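Local coordinates for putative dioxygenase (1H-3-hydroxy-4-oxoquinaldine 2,4-dioxygenase) (Mycobacteroides abscessus subsp. abscessus, PDB 6RA3), which cleaves the ring of the Pseudomonas quinolone signal PQS with O2, giving N-octanoylanthranilate and carbon monoxide, on an alpha/beta-hydrolase fold, at residues W31-R36 against L165-Y170; E142-G147 against D178-A183; R199-L204 against H233-Y238. One frame throughout, in Å; residues are numbered along the deposited sequence.

Contacts 1 and 2 are buried; contact 2 lies wholly in the helical region between strands 116-120 and 209-214, and contact 1 reaches it with one segment. Contact 3 is partly buried and lies at the sheet margin, its nearest atoms about 13 Å from those of contact 1. The first two touch: A32 packs on W180 and W31 on A183. Contact 1 is polar, a histidine pair between the loop after strand 24-28 and helix 162-170. Contact 2 joins helices 144-156 and 177-194 through two indoles. Contact 3, bringing helix 197-202 to the start of strand 236-240, mixes thioether-aromatic packing with a carboxylate beside an imidazole. Contacts 1 and 2 touch the second subunit; no other chain touches contact 3.

Contact 1 (W31-R36 against L165-Y170); sequences WAHDLR and LDHVRY
An imidazole-imidazole hydrogen bond between H33 and H167 ties the loop after strand 24-28 to helix 162-170 in the buried interior. H33 ND1 and H167 NE2 are 2.9 Å apart, with an angle of 155° at the hydrogen, and either nitrogen could be the donor. Each nitrogen lies at the edge of the partner's ring, near its plane; the planes are 64° apart and the rings meet rim to rim, centroids 5.1 Å apart. H167 reaches across because its CG is anti to the backbone N (chi1 175°). The other nitrogen of the H167 ring is also engaged: ND1 has a water in the ring plane at 2.8 Å, and the same water makes a weak bond to R36 O. H33 is fixed at its far end by NE2, which is hydrogen-bonded to G30 N. In the alpha/beta-hydrolase fold, this loop follows a central strand, while helix 162-170 lies in the helical insertion between strands 116-120 and 209-214, consistent with the cap of this fold; the bond joins a core loop to it. The H33 side chain is about 7 Å from that of H246, the active-site proton donor/acceptor. Within the loop, an Asx turn shapes the approach to R36: D34 OD1 accepts from R36 N at 3.2 Å, met from above the carboxylate plane. In the same helical segment as H167, Y170 makes a cation-pi contact with R46 of the second subunit.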
# COMPACT_ATOMS: atom_id res chain seq x y z
N TRP A 31 -17.70 11.48 4.55
CA TRP A 31 -16.72 11.96 5.50
C TRP A 31 -16.19 10.79 6.29
O TRP A 31 -16.94 9.89 6.65
CB TRP A 31 -17.31 13.01 6.46
CG TRP A 31 -17.44 14.32 5.86
CD1 TRP A 31 -18.51 14.77 5.17
CD2 TRP A 31 -16.47 15.39 5.85
NE1 TRP A 31 -18.27 16.04 4.73
CE2 TRP A 31 -17.03 16.45 5.14
CE3 TRP A 31 -15.19 15.55 6.39
CZ2 TRP A 31 -16.38 17.66 4.95
CZ3 TRP A 31 -14.54 16.74 6.18
CH2 TRP A 31 -15.13 17.78 5.48
N ALA A 32 -14.88 10.78 6.54
CA ALA A 32 -14.23 9.83 7.44
C ALA A 32 -14.07 8.45 6.83
O ALA A 32 -13.98 7.47 7.57
CB ALA A 32 -14.97 9.66 8.78
N HIS A 33 -14.02 8.32 5.52
CA HIS A 33 -13.66 7.05 4.94
C HIS A 33 -13.13 7.33 3.55
O HIS A 33 -13.17 8.47 3.07
CB HIS A 33 -14.81 6.02 4.99
CG HIS A 33 -16.02 6.38 4.18
ND1 HIS A 33 -17.05 5.49 3.98
CD2 HIS A 33 -16.37 7.51 3.53
CE1 HIS A 33 -17.98 6.06 3.23
NE2 HIS A 33 -17.60 7.29 2.96
N ASP A 34 -12.57 6.29 2.94
CA ASP A 34 -11.76 6.53 1.75
C ASP A 34 -12.26 5.71 0.56
O ASP A 34 -13.40 5.24 0.55
CB ASP A 34 -10.29 6.22 2.07
CG ASP A 34 -10.06 4.77 2.47
OD1 ASP A 34 -11.02 3.97 2.44
OD2 ASP A 34 -8.91 4.44 2.82
N LEU A 35 -11.40 5.51 -0.43
CA LEU A 35 -11.84 4.92 -1.68
C LEU A 35 -12.25 3.46 -1.52
O LEU A 35 -12.96 2.94 -2.39
CB LEU A 35 -10.74 5.16 -2.72
CG LEU A 35 -9.29 4.83 -2.39
CD1 LEU A 35 -9.18 3.37 -1.97
CD2 LEU A 35 -8.39 5.16 -3.59
N ARG A 36 -11.92 2.82 -0.40
CA ARG A 36 -12.46 1.49 -0.09
C ARG A 36 -13.98 1.48 0.03
O ARG A 36 -14.58 0.40 0.08
CB ARG A 36 -11.90 0.94 1.23
CG ARG A 36 -10.36 0.93 1.35
CD ARG A 36 -9.89 0.44 2.74
NE ARG A 36 -10.32 -0.95 2.96
CZ ARG A 36 -9.54 -2.03 2.85
NH1 ARG A 36 -8.25 -1.92 2.52
NH2 ARG A 36 -10.05 -3.25 3.07
N LEU A 165 -20.87 -4.22 7.28
CA LEU A 165 -20.32 -4.40 8.62
C LEU A 165 -18.80 -4.27 8.62
O LEU A 165 -18.25 -3.52 9.42
CB LEU A 165 -20.73 -5.76 9.18
CG LEU A 165 -22.19 -5.90 9.59
CD1 LEU A 165 -22.40 -7.28 10.12
CD2 LEU A 165 -22.59 -4.84 10.61
N ASP A 166 -18.12 -5.02 7.74
CA ASP A 166 -16.66 -4.98 7.72
C ASP A 166 -16.15 -3.57 7.44
O ASP A 166 -15.18 -3.12 8.05
CB ASP A 166 -16.12 -5.97 6.68
CG ASP A 166 -16.07 -7.40 7.21
OD1 ASP A 166 -16.35 -7.63 8.40
OD2 ASP A 166 -15.73 -8.31 6.43
N HIS A 167 -16.82 -2.85 6.53
CA HIS A 167 -16.36 -1.51 6.17
C HIS A 167 -16.47 -0.54 7.34
O HIS A 167 -15.58 0.30 7.55
CB HIS A 167 -17.18 -1.00 5.00
CG HIS A 167 -16.88 0.41 4.62
ND1 HIS A 167 -15.83 0.74 3.79
CD2 HIS A 167 -17.51 1.56 4.91
CE1 HIS A 167 -15.81 2.05 3.62
NE2 HIS A 167 -16.83 2.57 4.28
N VAL A 168 -17.55 -0.64 8.11
CA VAL A 168 -17.77 0.26 9.24
C VAL A 168 -16.88 -0.12 10.43
O VAL A 168 -16.27 0.76 11.06
CB VAL A 168 -19.26 0.24 9.62
CG1 VAL A 168 -19.50 1.04 10.89
CG2 VAL A 168 -20.09 0.79 8.50
N ARG A 169 -16.80 -1.42 10.74
CA ARG A 169 -16.05 -1.90 11.90
C ARG A 169 -14.53 -1.83 11.68
O ARG A 169 -13.78 -1.57 12.62
CB ARG A 169 -16.45 -3.33 12.20
CG ARG A 169 -17.89 -3.50 12.72
CD ARG A 169 -18.16 -4.94 13.21
NE ARG A 169 -18.02 -5.91 12.12
CZ ARG A 169 -18.24 -7.22 12.24
NH1 ARG A 169 -18.63 -7.73 13.40
NH2 ARG A 169 -18.08 -8.02 11.19
N TYR A 170 -14.07 -2.09 10.45
CA TYR A 170 -12.67 -2.43 10.21
C TYR A 170 -11.95 -1.54 9.19
O TYR A 170 -10.72 -1.43 9.23
CB TYR A 170 -12.58 -3.88 9.73
CG TYR A 170 -13.16 -4.92 10.68
CD1 TYR A 170 -12.92 -4.84 12.04
CD2 TYR A 170 -13.92 -5.99 10.21
CE1 TYR A 170 -13.42 -5.79 12.91
CE2 TYR A 170 -14.42 -6.94 11.09
CZ TYR A 170 -14.18 -6.83 12.43
OH TYR A 170 -14.65 -7.75 13.33
O HOH W 1 -14.61 -1.64 2.92

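Contact 2 (E142-G147 against D178-A183); sequences ERWKEG and DMWARA
W144 and W180 meet through carbon atoms alone: W144 CZ3 is 3.7 Å from W180 CD1, and W144 CE3 is 4.0 Å from W180 CB. The six-membered ring of W144 and the five-membered ring of W180 are inclined by 26°, but their centroids are 5.3 Å apart, which leaves little overlap; the evidence supports slid, van der Waals packing rather than a full stack. With chi1 at 73°, W144 carries its CG between the backbone N and the carbonyl carbon, and its benzo carbons CE3 and CZ3 come to W180 obliquely. The next shell holds W144 in place. K145 CG sits over one face, 3.3 Å above the plane and toward the rim, and the ring of F177 meets the indole at about 60°. At the polar end, W144 NE1 is hydrogen-bonded to E86 OE2 of the second subunit, and K145 NZ bonds to the backbone O of that same E86. W180 CZ2 in turn packs on A32 CB at 3.8 Å. On the same helix, R182 grips D178, one turn before it, end-on, NH1 to OD2 at 2.9 Å and NH2 to OD1 at 3.0 Å, while its NE forms a salt bridge to D68. The W180 side chain is about 9 Å from those of both H97 and H246, near the active site, as expected for a helical cap of the alpha/beta-hydrolase fold.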
# COMPACT_ATOMS: atom_id res chain seq x y z
N GLU A 142 -15.60 15.69 24.37
CA GLU A 142 -15.83 14.65 25.37
C GLU A 142 -16.86 13.61 24.95
O GLU A 142 -16.94 12.56 25.59
CB GLU A 142 -16.27 15.28 26.70
CG GLU A 142 -15.21 16.16 27.35
CD GLU A 142 -15.30 17.62 26.90
OE1 GLU A 142 -16.42 18.17 26.84
OE2 GLU A 142 -14.23 18.21 26.61
N ARG A 143 -17.64 13.85 23.90
CA ARG A 143 -18.72 12.93 23.53
C ARG A 143 -18.76 12.62 22.04
O ARG A 143 -19.69 11.93 21.59
CB ARG A 143 -20.06 13.49 24.00
CG ARG A 143 -20.34 13.19 25.48
CD ARG A 143 -21.60 13.88 26.01
NE ARG A 143 -21.40 15.33 26.09
CZ ARG A 143 -20.74 15.95 27.06
NH1 ARG A 143 -20.19 15.26 28.06
NH2 ARG A 143 -20.61 17.27 27.03
N TRP A 144 -17.77 13.04 21.26
CA TRP A 144 -17.84 12.83 19.82
C TRP A 144 -17.96 11.34 19.48
O TRP A 144 -18.69 10.97 18.56
CB TRP A 144 -16.62 13.45 19.14
CG TRP A 144 -15.36 12.68 19.35
CD1 TRP A 144 -14.44 12.86 20.34
CD2 TRP A 144 -14.88 11.58 18.55
NE1 TRP A 144 -13.42 11.94 20.21
CE2 TRP A 144 -13.66 11.15 19.12
CE3 TRP A 144 -15.37 10.92 17.42
CZ2 TRP A 144 -12.92 10.09 18.58
CZ3 TRP A 144 -14.63 9.87 16.88
CH2 TRP A 144 -13.42 9.46 17.47
N LYS A 145 -17.30 10.47 20.24
CA LYS A 145 -17.44 9.04 20.00
C LYS A 145 -18.88 8.60 20.21
O LYS A 145 -19.38 7.73 19.48
CB LYS A 145 -16.51 8.24 20.92
CG LYS A 145 -15.03 8.49 20.71
CD LYS A 145 -14.18 7.68 21.68
CE LYS A 145 -12.69 8.05 21.52
NZ LYS A 145 -11.72 6.97 21.97
N GLU A 146 -19.56 9.18 21.20
CA GLU A 146 -20.98 8.89 21.40
C GLU A 146 -21.77 9.25 20.15
O GLU A 146 -22.53 8.42 19.63
CB GLU A 146 -21.52 9.66 22.61
CG GLU A 146 -21.04 9.15 23.96
CD GLU A 146 -21.72 9.88 25.13
OE1 GLU A 146 -22.92 10.24 25.01
OE2 GLU A 146 -21.06 10.10 26.17
N GLY A 147 -21.60 10.47 19.66
CA GLY A 147 -22.29 10.87 18.45
C GLY A 147 -21.97 9.96 17.28
O GLY A 147 -22.85 9.67 16.46
N ASP A 178 -10.81 15.35 15.39
CA ASP A 178 -10.58 16.39 14.38
C ASP A 178 -11.46 16.22 13.14
O ASP A 178 -12.09 17.17 12.66
CB ASP A 178 -9.10 16.41 13.99
CG ASP A 178 -8.83 17.29 12.78
OD1 ASP A 178 -8.72 18.52 12.94
OD2 ASP A 178 -8.70 16.76 11.64
N MET A 179 -11.50 15.02 12.57
CA MET A 179 -12.21 14.87 11.31
C MET A 179 -13.71 14.76 11.53
O MET A 179 -14.49 15.28 10.73
CB MET A 179 -11.70 13.63 10.53
CG MET A 179 -12.13 13.63 9.03
SD MET A 179 -11.54 14.99 8.10
CE MET A 179 -9.81 14.52 7.79
N TRP A 180 -14.12 14.07 12.59
CA TRP A 180 -15.54 13.98 12.91
C TRP A 180 -16.13 15.33 13.30
O TRP A 180 -17.26 15.65 12.90
CB TRP A 180 -15.74 12.94 14.00
CG TRP A 180 -15.72 11.60 13.42
CD1 TRP A 180 -14.65 10.75 13.33
CD2 TRP A 180 -16.81 10.94 12.79
NE1 TRP A 180 -15.02 9.60 12.70
CE2 TRP A 180 -16.35 9.69 12.35
CE3 TRP A 180 -18.15 11.29 12.56
CZ2 TRP A 180 -17.17 8.78 11.69
CZ3 TRP A 180 -18.96 10.39 11.90
CH2 TRP A 180 -18.47 9.15 11.47
N ALA A 181 -15.41 16.13 14.09
CA ALA A 181 -15.86 17.49 14.35
C ALA A 181 -15.98 18.28 13.06
O ALA A 181 -16.97 18.98 12.84
CB ALA A 181 -14.92 18.19 15.35
N ARG A 182 -15.00 18.15 12.16
CA ARG A 182 -15.05 18.93 10.92
C ARG A 182 -16.24 18.53 10.05
O ARG A 182 -16.87 19.38 9.42
CB ARG A 182 -13.75 18.77 10.12
CG ARG A 182 -13.78 19.38 8.71
CD ARG A 182 -12.39 19.32 8.07
NE ARG A 182 -11.40 19.90 8.96
CZ ARG A 182 -10.50 19.24 9.68
NH1 ARG A 182 -10.40 17.90 9.60
NH2 ARG A 182 -9.69 19.92 10.49
N ALA A 183 -16.52 17.22 9.98
CA ALA A 183 -17.70 16.74 9.27
C ALA A 183 -18.96 17.40 9.82
O ALA A 183 -19.79 17.91 9.06
CB ALA A 183 -17.80 15.23 9.38

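Contact 3 (R199-L204 against H233-Y238); sequences RRMEAL and HPWFSY
The carboxylate oxygen OE1 of E202 sits at the edge of the H233 ring, near its plane and 3.4 Å from CE1. This is a polar approach to a ring carbon rather than a hydrogen bond; carboxylate and imidazole planes stand 72° apart. OE1 also has a long, weak ion pair with R232 NH1. W235 CH2 lies over one face of H233, 3.9 Å above the plane and toward the rim. That same CH2 touches M201 CB at 4.0 Å, linking the polar edge to the apolar part. There, M201 CE meets F236 CE1 at 3.7 Å and SD stands 3.9 Å from the same carbon. The sulfur lies 5.0 Å from the F236 centroid and 73° off the ring normal, an oblique Met-aromatic contact. A type I beta turn from H233 to F236, closed by F236 N bonding to H233 O at 3.2 Å, presents these rings in succession. It completes the link from helix 221-232 into strand 236-240, the outermost strand within the chain at this end of the sheet. Strands 209-214 and 236-240 with the helix between them form a beta-alpha-beta crossover, and W235 and S237 share backbone hydrogen bonds with I210 of the neighbouring strand. F236 has CG anti to its own nitrogen (chi1 -177°), which extends the ring toward M201; F229 meets it edge-to-face.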
# COMPACT_ATOMS: atom_id res chain seq x y z
N ARG A 199 -32.64 22.24 -2.97
CA ARG A 199 -32.52 23.67 -3.22
C ARG A 199 -31.14 24.00 -3.79
O ARG A 199 -31.02 24.84 -4.70
CB ARG A 199 -32.80 24.45 -1.94
CG ARG A 199 -34.30 24.49 -1.59
CD ARG A 199 -34.59 25.19 -0.26
NE ARG A 199 -34.27 26.62 -0.29
CZ ARG A 199 -35.00 27.55 -0.92
NH1 ARG A 199 -36.09 27.21 -1.59
NH2 ARG A 199 -34.63 28.82 -0.88
N ARG A 200 -30.09 23.33 -3.30
CA ARG A 200 -28.79 23.51 -3.92
C ARG A 200 -28.86 23.15 -5.41
O ARG A 200 -28.35 23.89 -6.26
CB ARG A 200 -27.71 22.69 -3.19
CG ARG A 200 -26.27 23.21 -3.42
CD ARG A 200 -25.67 22.80 -4.78
NE ARG A 200 -24.43 23.52 -5.08
CZ ARG A 200 -24.34 24.58 -5.88
NH1 ARG A 200 -25.41 25.05 -6.50
NH2 ARG A 200 -23.16 25.18 -6.06
N MET A 201 -29.53 22.03 -5.74
CA MET A 201 -29.63 21.60 -7.14
C MET A 201 -30.37 22.62 -8.01
O MET A 201 -29.98 22.86 -9.17
CB MET A 201 -30.32 20.25 -7.23
CG MET A 201 -29.53 19.12 -6.61
SD MET A 201 -30.25 17.54 -6.95
CE MET A 201 -30.77 16.84 -5.41
N GLU A 202 -31.47 23.19 -7.49
CA GLU A 202 -32.23 24.17 -8.26
C GLU A 202 -31.43 25.45 -8.49
O GLU A 202 -31.72 26.20 -9.43
CB GLU A 202 -33.56 24.50 -7.58
CG GLU A 202 -34.45 23.28 -7.31
CD GLU A 202 -35.81 23.66 -6.70
OE1 GLU A 202 -36.66 24.19 -7.44
OE2 GLU A 202 -36.03 23.42 -5.49
N ALA A 203 -30.41 25.70 -7.67
CA ALA A 203 -29.55 26.85 -7.87
C ALA A 203 -28.47 26.62 -8.93
O ALA A 203 -27.69 27.54 -9.21
CB ALA A 203 -28.90 27.24 -6.55
N LEU A 204 -28.41 25.43 -9.54
CA LEU A 204 -27.38 25.15 -10.54
C LEU A 204 -27.63 25.95 -11.80
O LEU A 204 -28.74 25.93 -12.35
CB LEU A 204 -27.36 23.65 -10.88
CG LEU A 204 -26.77 22.74 -9.80
CD1 LEU A 204 -27.15 21.30 -10.06
CD2 LEU A 204 -25.25 22.92 -9.72
N HIS A 233 -38.47 18.88 -12.79
CA HIS A 233 -37.14 19.03 -13.37
C HIS A 233 -36.83 17.79 -14.21
O HIS A 233 -36.61 16.71 -13.63
CB HIS A 233 -36.08 19.21 -12.29
CG HIS A 233 -36.24 20.46 -11.47
ND1 HIS A 233 -36.76 20.45 -10.20
CD2 HIS A 233 -35.95 21.75 -11.75
CE1 HIS A 233 -36.79 21.68 -9.72
NE2 HIS A 233 -36.29 22.49 -10.65
N PRO A 234 -36.84 17.90 -15.54
CA PRO A 234 -36.49 16.74 -16.37
C PRO A 234 -35.13 16.13 -16.05
O PRO A 234 -34.98 14.91 -16.15
CB PRO A 234 -36.52 17.31 -17.80
CG PRO A 234 -37.48 18.46 -17.72
CD PRO A 234 -37.23 19.07 -16.36
N TRP A 235 -34.15 16.95 -15.64
CA TRP A 235 -32.79 16.44 -15.45
C TRP A 235 -32.62 15.60 -14.20
O TRP A 235 -31.55 15.00 -14.02
CB TRP A 235 -31.79 17.60 -15.42
CG TRP A 235 -32.23 18.80 -14.66
CD1 TRP A 235 -32.74 19.96 -15.18
CD2 TRP A 235 -32.19 18.98 -13.23
NE1 TRP A 235 -33.03 20.85 -14.17
CE2 TRP A 235 -32.69 20.27 -12.96
CE3 TRP A 235 -31.77 18.19 -12.16
CZ2 TRP A 235 -32.79 20.78 -11.66
CZ3 TRP A 235 -31.88 18.69 -10.87
CH2 TRP A 235 -32.38 19.97 -10.63
N PHE A 236 -33.61 15.54 -13.33
CA PHE A 236 -33.51 14.81 -12.09
C PHE A 236 -34.24 13.49 -12.21
O PHE A 236 -35.33 13.41 -12.80
CB PHE A 236 -34.08 15.61 -10.91
CG PHE A 236 -33.94 14.92 -9.57
CD1 PHE A 236 -32.81 15.13 -8.78
CD2 PHE A 236 -34.92 14.06 -9.10
CE1 PHE A 236 -32.69 14.50 -7.52
CE2 PHE A 236 -34.81 13.43 -7.86
CZ PHE A 236 -33.69 13.63 -7.07
N SER A 237 -33.64 12.45 -11.66
CA SER A 237 -34.24 11.13 -11.53
C SER A 237 -33.75 10.56 -10.22
O SER A 237 -32.85 11.11 -9.58
CB SER A 237 -33.87 10.18 -12.68
OG SER A 237 -32.46 10.02 -12.75
N TYR A 238 -34.32 9.43 -9.84
CA TYR A 238 -34.04 8.87 -8.53
C TYR A 238 -34.56 7.44 -8.51
O TYR A 238 -35.32 7.02 -9.38
CB TYR A 238 -34.71 9.69 -7.41
CG TYR A 238 -36.19 9.38 -7.24
CD1 TYR A 238 -36.62 8.35 -6.41
CD2 TYR A 238 -37.16 10.11 -7.93
CE1 TYR A 238 -37.96 8.06 -6.26
CE2 TYR A 238 -38.51 9.84 -7.78
CZ TYR A 238 -38.90 8.81 -6.94
OH TYR A 238 -40.24 8.53 -6.78